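Side-chain contacts in transcriptional regulator, BadM/Rrf2 family (Thermincola potens, PDB 4CIC), which probably binds DNA through a winged helix-turn-helix as an Rrf2-family transcriptional regulator (IscR) linked to control of iron-sulfur cluster biogenesis: residues I78-G81 / D82-V86; A51-K55 / A56-K60; E118-K121 / K122-E126; Q39-E43 / P44-Q48. The protein carries 3 engineered substitutions. All blocks are in the same frame, centred on the assembly; numbering follows the deposited sequence.

Contact 1 (I78-G81 / D82-V86); sequences IKVG and DIIRV. With NA (sodium ion), chain D.
Asp82 reaches back over the first turn of helix 80-87 to Lys79, its N-cap residue, forming the N3-to-N-cap half of a capping box. Asp82 OD2 accepts from Lys79 N at 3.0 Å, the N-H arriving from above the carboxylate plane, 54° out of it. The torsions explain the reach: CG stands beside the backbone N of Asp82 (chi1 -67°), which turns the carboxylate toward the start of the helix. Lys79 runs obliquely past it, its CB 3.6 Å from Asp82 OD2, and its extended chain carries the amine away. With an alanine in place of Asp82, the amide of Lys79 would probably lose this acceptor and the helix start would be held less firmly.

Bracketing the cap, Ile78 and Ile83 form a hydrophobic staple, their chains crossing at about a right angle with Ile78 CG2 3.9 Å from Ile83 CG1. This pair packs against Met18 and Leu133. On another side Arg85 folds CB and CG against Gly81 O, while its NH2 makes salt bridges to Asp129 and Glu125. The sodium ion uses main-chain oxygens instead: Arg85 O and Val86 O each bind it at 2.5 Å, and Glu88 O is the third protein ligand.

Contact 2 (A51-K55 / A56-K60); sequences AVLRK and AGLVK
Helix 43-55 gives way to the strand that begins at Val59 through a Schellman motif, in which Leu58 N donates to Leu53 O at 2.9 Å, Gly57 N donates to Arg54 O at 3.0 Å, and Gly57 takes a positive phi of 87°. The two bonds differ in approach: the Leu58 amide comes nearly head-on to its carbonyl, whereas that of Gly57 stands well above the carbonyl plane of Arg54. A beta carbon on Gly57 would press on the preceding carbonyl oxygen.

The turn brings Leu58 back onto Leu53, the apolar pair that commonly accompanies this motif. Their branches cross at a slant, Leu53 CD2 lying 3.9 Å from Leu58 CD1. Arg54 swings CG away from its own N (chi1 -153°), which lays that methylene 3.4 Å from Val59 O; Arg54 CA adds a CA-H...O contact to the same oxygen. A water donates to both Arg54 O and Val59 O, tying helix end to strand. Val59 is modelled in two conformers, so the packing of its methyls on Leu53 and Arg54 is tentative.

Leu53 and Leu58 press on Met18 of helix 9-23, Leu58 also meets Val86 of helix 80-87, and Lys60 pairs with Ile70 in the two-stranded wing.

Contact 3 (E118-K121 / K122-E126); sequences EKVK and KSIEE
Ser123 and Ile124 turn back on Val120 along one face of helix 112-129, and this is the tightly packed side of the contact. Val120 and Ile124 lie side by side, pointing the same way, with Val120 CG1 4.0 Å from Ile124 CD1. Val120 O is gripped twice: Ile124 N donates to it at 3.1 Å in the usual helical bond, and Ser123 OG donates to it at 2.8 Å, tilted 24° from the carbonyl plane. With OG set between its own backbone N and carbonyl carbon (chi1 76°), the serine can reach the carbonyl three residues back. Replacing Ser123 by an alanine would probably deprive Val120 O of its second donor and remove the weak hydrogen bond to Ser123 of the second subunit.

Glu118 and Lys122, both exposed, form the looser side, open to solvent. They run alongside each other, and the nearest approach of the two side chains is Glu118 OE2 to Lys122 CD, 3.8 Å, while the charged ends stay apart; the amine bends off instead to Glu125, where Lys122 NZ meets OE1 in a 3.6 Å salt bridge. Glu125 OE2 is held by Arg85, which ties this side back to helix 80-87.

Ile124 packs on Ile124 of the second subunit and Val120 on its Leu128, an arrangement typical of the long dimerization helix of Rrf2-family regulators.

Contact 4 (Q39-E43 / P44-Q48); sequences QGLSE and PYLEQ
Ser42 OG lies over one face of the Pro44 ring, closest to CD at 3.2 Å, where helix 43-55, the second helix of the helix-turn-helix, begins. The aromatic ring of the contact, the phenol of Tyr45, points away from this turn: CG is anti to the backbone N (chi1 -168°), which sends the ring toward helix 9-23, where the Tyr45 side chain meets Lys10 and its hydroxyl hydrogen-bonds Thr9. Its CB stays behind, 3.5 Å from Ser42 OG.

Ser42 is the N-cap. Its OG accepts from Tyr45 N at 3.2 Å, a fairly straight bond of 161° at the hydrogen, and its carbonyl takes the next amide, Leu46 N, in the carbonyl plane. Pro44, in the first turn, has no N-H to offer, so nothing is lost by its missing hydrogen at a place where the amides have no helical carbonyl ahead of them.

Leu41, just before the cap, aims its CB at the helix and spans the turn to Leu46, Leu41 CD1 lying 4.3 Å from Leu46 CD1. This is a loose hydrophobic staple, extended by Tyr13 beside Leu41 and by Ile35, Ala36 and Ala17 around Leu46. The two carboxylates on this turn keep apart, Glu43 OE1 and Glu47 OE2 being 5.2 Å from each other, and Glu43 also lies against Lys33 of helix 32-39. Glu47 N makes the helical bond to Glu43 O at 2.8 Å, and Glu47 CG rests 3.3 Å from the same oxygen.

Overall arrangement
The four local contacts mark successive helix ends and a helix middle. Contact 4 starts helix 43-55 and contact 2 ends it, their centres 15 Å apart. Contact 2 meets contact 1 through Val86, whose CG1 is 3.6 Å from Ala56 CB, so the end of helix 43-55 and the turn after it rest on helix 80-87. Contact 1 then connects to contact 3 by the salt bridge of Arg85 NH2 to Glu125 OE2, 3.1 Å long, and both contacts touch the second subunit. Contacts 3 and 4 lie farthest apart, their centres 29 Å apart, separating the dimer interface from the probable DNA-binding end. The sodium ion belongs to contact 1, with the Val52 side chain of contact 2 about 6 Å away.

Contact 1 (I78-G81 / D82-V86)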
# COMPACT_ATOMS: atom_id res chain seq x y z
N ILE A 78 9.81 11.43 -15.65
CA ILE A 78 10.00 10.85 -14.32
C ILE A 78 8.66 10.41 -13.76
O ILE A 78 7.83 11.25 -13.42
CB ILE A 78 10.67 11.87 -13.34
CG1 ILE A 78 12.02 12.32 -13.90
CG2 ILE A 78 10.85 11.22 -11.95
CD1 ILE A 78 12.66 13.47 -13.12
N LYS A 79 8.45 9.09 -13.65
CA LYS A 79 7.26 8.56 -12.99
C LYS A 79 7.44 8.59 -11.48
O LYS A 79 8.54 8.45 -10.99
CB LYS A 79 7.00 7.10 -13.42
CG LYS A 79 6.73 6.93 -14.89
CD LYS A 79 6.77 5.48 -15.29
CE LYS A 79 6.54 5.33 -16.78
NZ LYS A 79 6.51 3.88 -17.18
N VAL A 80 6.35 8.75 -10.73
CA VAL A 80 6.45 8.71 -9.28
C VAL A 80 7.03 7.35 -8.88
O VAL A 80 7.85 7.25 -7.96
CB VAL A 80 5.10 8.95 -8.60
CG1 VAL A 80 5.24 8.79 -7.11
CG2 VAL A 80 4.62 10.37 -8.92
N GLY A 81 6.61 6.31 -9.56
CA GLY A 81 7.14 4.98 -9.30
C GLY A 81 8.65 4.84 -9.48
O GLY A 81 9.28 4.03 -8.79
N ASP A 82 9.23 5.59 -10.42
CA ASP A 82 10.68 5.62 -10.62
C ASP A 82 11.37 6.13 -9.36
O ASP A 82 12.43 5.66 -8.98
CB ASP A 82 11.11 6.58 -11.74
CG ASP A 82 10.66 6.16 -13.13
OD1 ASP A 82 10.43 4.96 -13.37
OD2 ASP A 82 10.57 7.06 -14.01
N ILE A 83 10.80 7.17 -8.76
CA ILE A 83 11.38 7.75 -7.56
C ILE A 83 11.31 6.72 -6.42
O ILE A 83 12.29 6.50 -5.70
CB ILE A 83 10.61 9.02 -7.15
CG1 ILE A 83 10.70 10.06 -8.26
CG2 ILE A 83 11.11 9.51 -5.81
CD1 ILE A 83 9.71 11.22 -8.06
N ILE A 84 10.15 6.08 -6.28
CA ILE A 84 9.98 5.09 -5.23
C ILE A 84 10.93 3.91 -5.43
O ILE A 84 11.56 3.46 -4.49
CB ILE A 84 8.51 4.61 -5.18
CG1 ILE A 84 7.57 5.78 -4.80
CG2 ILE A 84 8.35 3.46 -4.21
CD1 ILE A 84 8.01 6.56 -3.59
N ARG A 85 11.06 3.42 -6.65
CA ARG A 85 12.01 2.33 -6.92
C ARG A 85 13.45 2.65 -6.54
O ARG A 85 14.17 1.81 -5.97
CB ARG A 85 11.95 1.91 -8.38
CG ARG A 85 10.77 1.03 -8.70
CD ARG A 85 10.84 0.57 -10.13
NE ARG A 85 9.57 0.00 -10.55
CZ ARG A 85 8.62 0.70 -11.17
NH1 ARG A 85 8.83 1.98 -11.44
NH2 ARG A 85 7.48 0.12 -11.52
N VAL A 86 13.88 3.87 -6.84
CA VAL A 86 15.23 4.30 -6.48
C VAL A 86 15.42 4.24 -4.95
O VAL A 86 16.43 3.72 -4.45
CB VAL A 86 15.48 5.72 -7.00
CG1 VAL A 86 16.63 6.36 -6.25
CG2 VAL A 86 15.74 5.66 -8.49
NA NA D . 16.46 1.30 -5.02

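Contact 2 (A51-K55 / A56-K60)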
# COMPACT_ATOMS: atom_id res chain seq x y z
N ALA A 51 21.28 12.82 -2.07
CA ALA A 51 22.49 12.08 -2.44
C ALA A 51 22.13 10.82 -3.21
O ALA A 51 22.78 10.49 -4.21
CB ALA A 51 23.32 11.74 -1.22
N VAL A 52 21.12 10.09 -2.75
CA VAL A 52 20.69 8.89 -3.46
C VAL A 52 20.05 9.23 -4.80
O VAL A 52 20.36 8.62 -5.82
CB VAL A 52 19.74 8.03 -2.58
CG1 VAL A 52 19.31 6.79 -3.33
CG2 VAL A 52 20.44 7.67 -1.28
N LEU A 53 19.18 10.23 -4.82
CA LEU A 53 18.52 10.63 -6.05
C LEU A 53 19.54 11.09 -7.08
O LEU A 53 19.36 10.90 -8.29
CB LEU A 53 17.50 11.74 -5.78
CG LEU A 53 16.32 11.33 -4.91
CD1 LEU A 53 15.49 12.54 -4.58
CD2 LEU A 53 15.48 10.32 -5.66
N ARG A 54 20.64 11.67 -6.60
CA ARG A 54 21.71 12.13 -7.49
C ARG A 54 22.48 10.96 -8.09
O ARG A 54 22.75 10.93 -9.29
CB ARG A 54 22.67 13.05 -6.73
CG ARG A 54 23.38 14.06 -7.62
CD ARG A 54 24.23 15.02 -6.79
NE ARG A 54 25.65 14.78 -7.00
CZ ARG A 54 26.62 15.39 -6.32
NH1 ARG A 54 26.31 16.28 -5.39
NH2 ARG A 54 27.89 15.10 -6.57
N LYS A 55 22.82 9.98 -7.26
CA LYS A 55 23.50 8.78 -7.74
C LYS A 55 22.63 8.07 -8.78
O LYS A 55 23.15 7.47 -9.72
CB LYS A 55 23.78 7.82 -6.59
CG LYS A 55 24.86 8.28 -5.62
CD LYS A 55 25.18 7.17 -4.62
CE LYS A 55 26.20 7.61 -3.57
NZ LYS A 55 25.58 8.45 -2.51
N ALA A 56 21.32 8.14 -8.60
CA ALA A 56 20.36 7.48 -9.48
C ALA A 56 20.19 8.19 -10.81
O ALA A 56 19.61 7.64 -11.74
CB ALA A 56 19.02 7.39 -8.80
N GLY A 57 20.66 9.43 -10.89
CA GLY A 57 20.54 10.18 -12.13
C GLY A 57 19.21 10.90 -12.23
O GLY A 57 18.80 11.30 -13.32
N LEU A 58 18.54 11.08 -11.10
CA LEU A 58 17.26 11.79 -11.06
C LEU A 58 17.43 13.28 -10.81
O LEU A 58 16.58 14.08 -11.17
CB LEU A 58 16.32 11.20 -10.01
CG LEU A 58 15.65 9.90 -10.46
CD1 LEU A 58 14.82 9.28 -9.33
CD2 LEU A 58 14.78 10.19 -11.69
N VAL A 59 18.52 13.64 -10.13
CA VAL A 59 18.82 15.04 -9.89
C VAL A 59 20.29 15.29 -10.13
O VAL A 59 21.11 14.37 -10.08
CB VAL A 59 18.48 15.49 -8.45
CG1 VAL A 59 17.02 15.18 -8.12
CG2 VAL A 59 19.41 14.84 -7.47
N LYS A 60 20.62 16.54 -10.44
CA LYS A 60 22.01 16.89 -10.66
C LYS A 60 22.34 18.18 -9.93
O LYS A 60 21.45 19.00 -9.66
CB LYS A 60 22.33 17.00 -12.15
CG LYS A 60 21.41 17.93 -12.90
CD LYS A 60 21.79 18.03 -14.38
CE LYS A 60 23.11 18.74 -14.58
NZ LYS A 60 23.46 18.81 -16.02
O HOH W 1 22.92 13.02 -11.49

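Contact 3 (E118-K121 / K122-E126)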
# COMPACT_ATOMS: atom_id res chain seq x y z
N GLU A 118 -0.10 -9.74 -3.60
CA GLU A 118 0.58 -9.50 -4.87
C GLU A 118 -0.30 -8.63 -5.75
O GLU A 118 0.20 -7.78 -6.50
CB GLU A 118 0.91 -10.82 -5.56
CG GLU A 118 1.73 -10.69 -6.83
CD GLU A 118 0.88 -10.39 -8.06
OE1 GLU A 118 -0.36 -10.55 -7.98
OE2 GLU A 118 1.45 -9.98 -9.10
N LYS A 119 -1.61 -8.84 -5.66
CA LYS A 119 -2.56 -8.03 -6.42
C LYS A 119 -2.60 -6.60 -5.91
O LYS A 119 -2.70 -5.65 -6.71
CB LYS A 119 -3.95 -8.66 -6.39
CG LYS A 119 -4.13 -9.77 -7.40
CD LYS A 119 -5.35 -10.62 -7.08
CE LYS A 119 -5.42 -11.83 -7.98
NZ LYS A 119 -6.56 -12.72 -7.61
N VAL A 120 -2.53 -6.43 -4.59
CA VAL A 120 -2.41 -5.09 -4.01
C VAL A 120 -1.15 -4.41 -4.53
O VAL A 120 -1.19 -3.24 -4.95
CB VAL A 120 -2.38 -5.14 -2.48
CG1 VAL A 120 -2.13 -3.77 -1.89
CG2 VAL A 120 -3.71 -5.71 -1.95
N LYS A 121 -0.03 -5.13 -4.51
CA LYS A 121 1.25 -4.55 -4.95
C LYS A 121 1.18 -4.10 -6.41
O LYS A 121 1.66 -3.02 -6.77
CB LYS A 121 2.36 -5.58 -4.79
CG LYS A 121 3.71 -5.14 -5.36
CD LYS A 121 4.64 -6.34 -5.49
CE LYS A 121 5.98 -5.97 -6.10
NZ LYS A 121 6.87 -7.16 -6.19
N LYS A 122 0.59 -4.94 -7.24
CA LYS A 122 0.50 -4.66 -8.66
C LYS A 122 -0.31 -3.39 -8.91
O LYS A 122 0.06 -2.58 -9.77
CB LYS A 122 -0.10 -5.86 -9.40
CG LYS A 122 0.60 -6.19 -10.69
CD LYS A 122 2.08 -6.46 -10.48
CE LYS A 122 2.79 -6.59 -11.82
NZ LYS A 122 2.42 -5.46 -12.74
N SER A 123 -1.38 -3.21 -8.14
CA SER A 123 -2.27 -2.07 -8.35
C SER A 123 -1.57 -0.79 -7.93
O SER A 123 -1.72 0.24 -8.59
CB SER A 123 -3.58 -2.21 -7.59
OG SER A 123 -3.40 -1.95 -6.20
N ILE A 124 -0.81 -0.85 -6.84
CA ILE A 124 -0.00 0.30 -6.40
C ILE A 124 1.05 0.67 -7.45
O ILE A 124 1.24 1.87 -7.79
CB ILE A 124 0.72 0.01 -5.08
CG1 ILE A 124 -0.31 -0.21 -3.96
CG2 ILE A 124 1.71 1.15 -4.74
CD1 ILE A 124 0.33 -0.66 -2.65
N GLU A 125 1.74 -0.34 -7.96
CA GLU A 125 2.73 -0.14 -9.02
C GLU A 125 2.08 0.50 -10.24
O GLU A 125 2.66 1.41 -10.87
CB GLU A 125 3.41 -1.45 -9.40
CG GLU A 125 4.48 -1.30 -10.49
CD GLU A 125 5.07 -2.64 -10.90
OE1 GLU A 125 4.52 -3.69 -10.48
OE2 GLU A 125 6.08 -2.65 -11.64
N GLU A 126 0.86 0.07 -10.56
CA GLU A 126 0.18 0.66 -11.71
C GLU A 126 -0.16 2.14 -11.50
O GLU A 126 0.04 2.95 -12.41
CB GLU A 126 -1.08 -0.13 -12.10
CG GLU A 126 -1.35 -0.07 -13.60
CD GLU A 126 -2.81 0.11 -13.96
OE1 GLU A 126 -3.68 -0.10 -13.09
OE2 GLU A 126 -3.09 0.45 -15.13

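Contact 4 (Q39-E43 / P44-Q48)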
# COMPACT_ATOMS: atom_id res chain seq x y z
N GLN A 39 9.05 23.00 1.85
CA GLN A 39 8.36 21.72 2.03
C GLN A 39 8.26 21.28 3.48
O GLN A 39 7.64 20.25 3.78
CB GLN A 39 9.02 20.62 1.19
CG GLN A 39 9.01 20.90 -0.31
CD GLN A 39 7.61 21.17 -0.85
OE1 GLN A 39 6.63 20.60 -0.38
NE2 GLN A 39 7.53 22.05 -1.83
N GLY A 40 8.86 22.05 4.38
CA GLY A 40 8.86 21.70 5.79
C GLY A 40 9.59 20.39 6.03
O GLY A 40 9.06 19.48 6.66
N LEU A 41 10.80 20.29 5.49
CA LEU A 41 11.61 19.09 5.64
C LEU A 41 12.86 19.40 6.43
O LEU A 41 13.35 20.53 6.39
CB LEU A 41 12.02 18.53 4.28
CG LEU A 41 10.92 18.50 3.23
CD1 LEU A 41 11.48 18.02 1.90
CD2 LEU A 41 9.77 17.61 3.69
N SER A 42 13.39 18.41 7.12
CA SER A 42 14.64 18.60 7.84
C SER A 42 15.76 18.57 6.83
O SER A 42 15.82 17.68 5.98
CB SER A 42 14.84 17.51 8.89
OG SER A 42 16.06 16.82 8.69
N GLU A 43 16.64 19.58 6.88
CA GLU A 43 17.76 19.64 5.94
C GLU A 43 18.69 18.41 5.96
O GLU A 43 19.06 17.94 4.89
CB GLU A 43 18.59 20.91 6.14
CG GLU A 43 17.93 22.17 5.63
CD GLU A 43 18.88 23.35 5.59
OE1 GLU A 43 20.09 23.12 5.35
OE2 GLU A 43 18.43 24.49 5.80
N PRO A 44 19.07 17.91 7.15
CA PRO A 44 19.94 16.73 7.16
C PRO A 44 19.32 15.54 6.45
O PRO A 44 20.00 14.80 5.75
CB PRO A 44 20.10 16.42 8.65
CG PRO A 44 19.86 17.71 9.32
CD PRO A 44 18.84 18.42 8.51
N TYR A 45 18.01 15.37 6.62
CA TYR A 45 17.34 14.23 6.00
C TYR A 45 17.34 14.44 4.50
O TYR A 45 17.63 13.51 3.73
CB TYR A 45 15.90 14.13 6.53
CG TYR A 45 15.20 12.83 6.18
CD1 TYR A 45 14.64 12.63 4.92
CD2 TYR A 45 15.07 11.83 7.12
CE1 TYR A 45 13.99 11.45 4.61
CE2 TYR A 45 14.41 10.65 6.82
CZ TYR A 45 13.88 10.46 5.57
OH TYR A 45 13.23 9.27 5.28
N LEU A 46 17.02 15.67 4.08
CA LEU A 46 16.98 16.02 2.67
C LEU A 46 18.34 15.83 1.99
O LEU A 46 18.41 15.34 0.86
CB LEU A 46 16.50 17.46 2.49
CG LEU A 46 16.35 17.93 1.03
CD1 LEU A 46 15.37 17.03 0.29
CD2 LEU A 46 15.89 19.38 0.99
N GLU A 47 19.41 16.23 2.67
CA GLU A 47 20.77 16.04 2.15
C GLU A 47 21.02 14.59 1.78
O GLU A 47 21.59 14.28 0.73
CB GLU A 47 21.82 16.43 3.18
CG GLU A 47 22.04 17.91 3.41
CD GLU A 47 23.20 18.15 4.37
OE1 GLU A 47 23.76 17.16 4.88
OE2 GLU A 47 23.54 19.33 4.62
N GLN A 48 20.62 13.69 2.69
CA GLN A 48 20.84 12.28 2.46
C GLN A 48 19.97 11.74 1.34
O GLN A 48 20.41 10.89 0.56
CB GLN A 48 20.63 11.49 3.76
CG GLN A 48 21.69 11.85 4.80
CD GLN A 48 21.55 11.06 6.09
OE1 GLN A 48 21.31 9.86 6.05
NE2 GLN A 48 21.72 11.73 7.23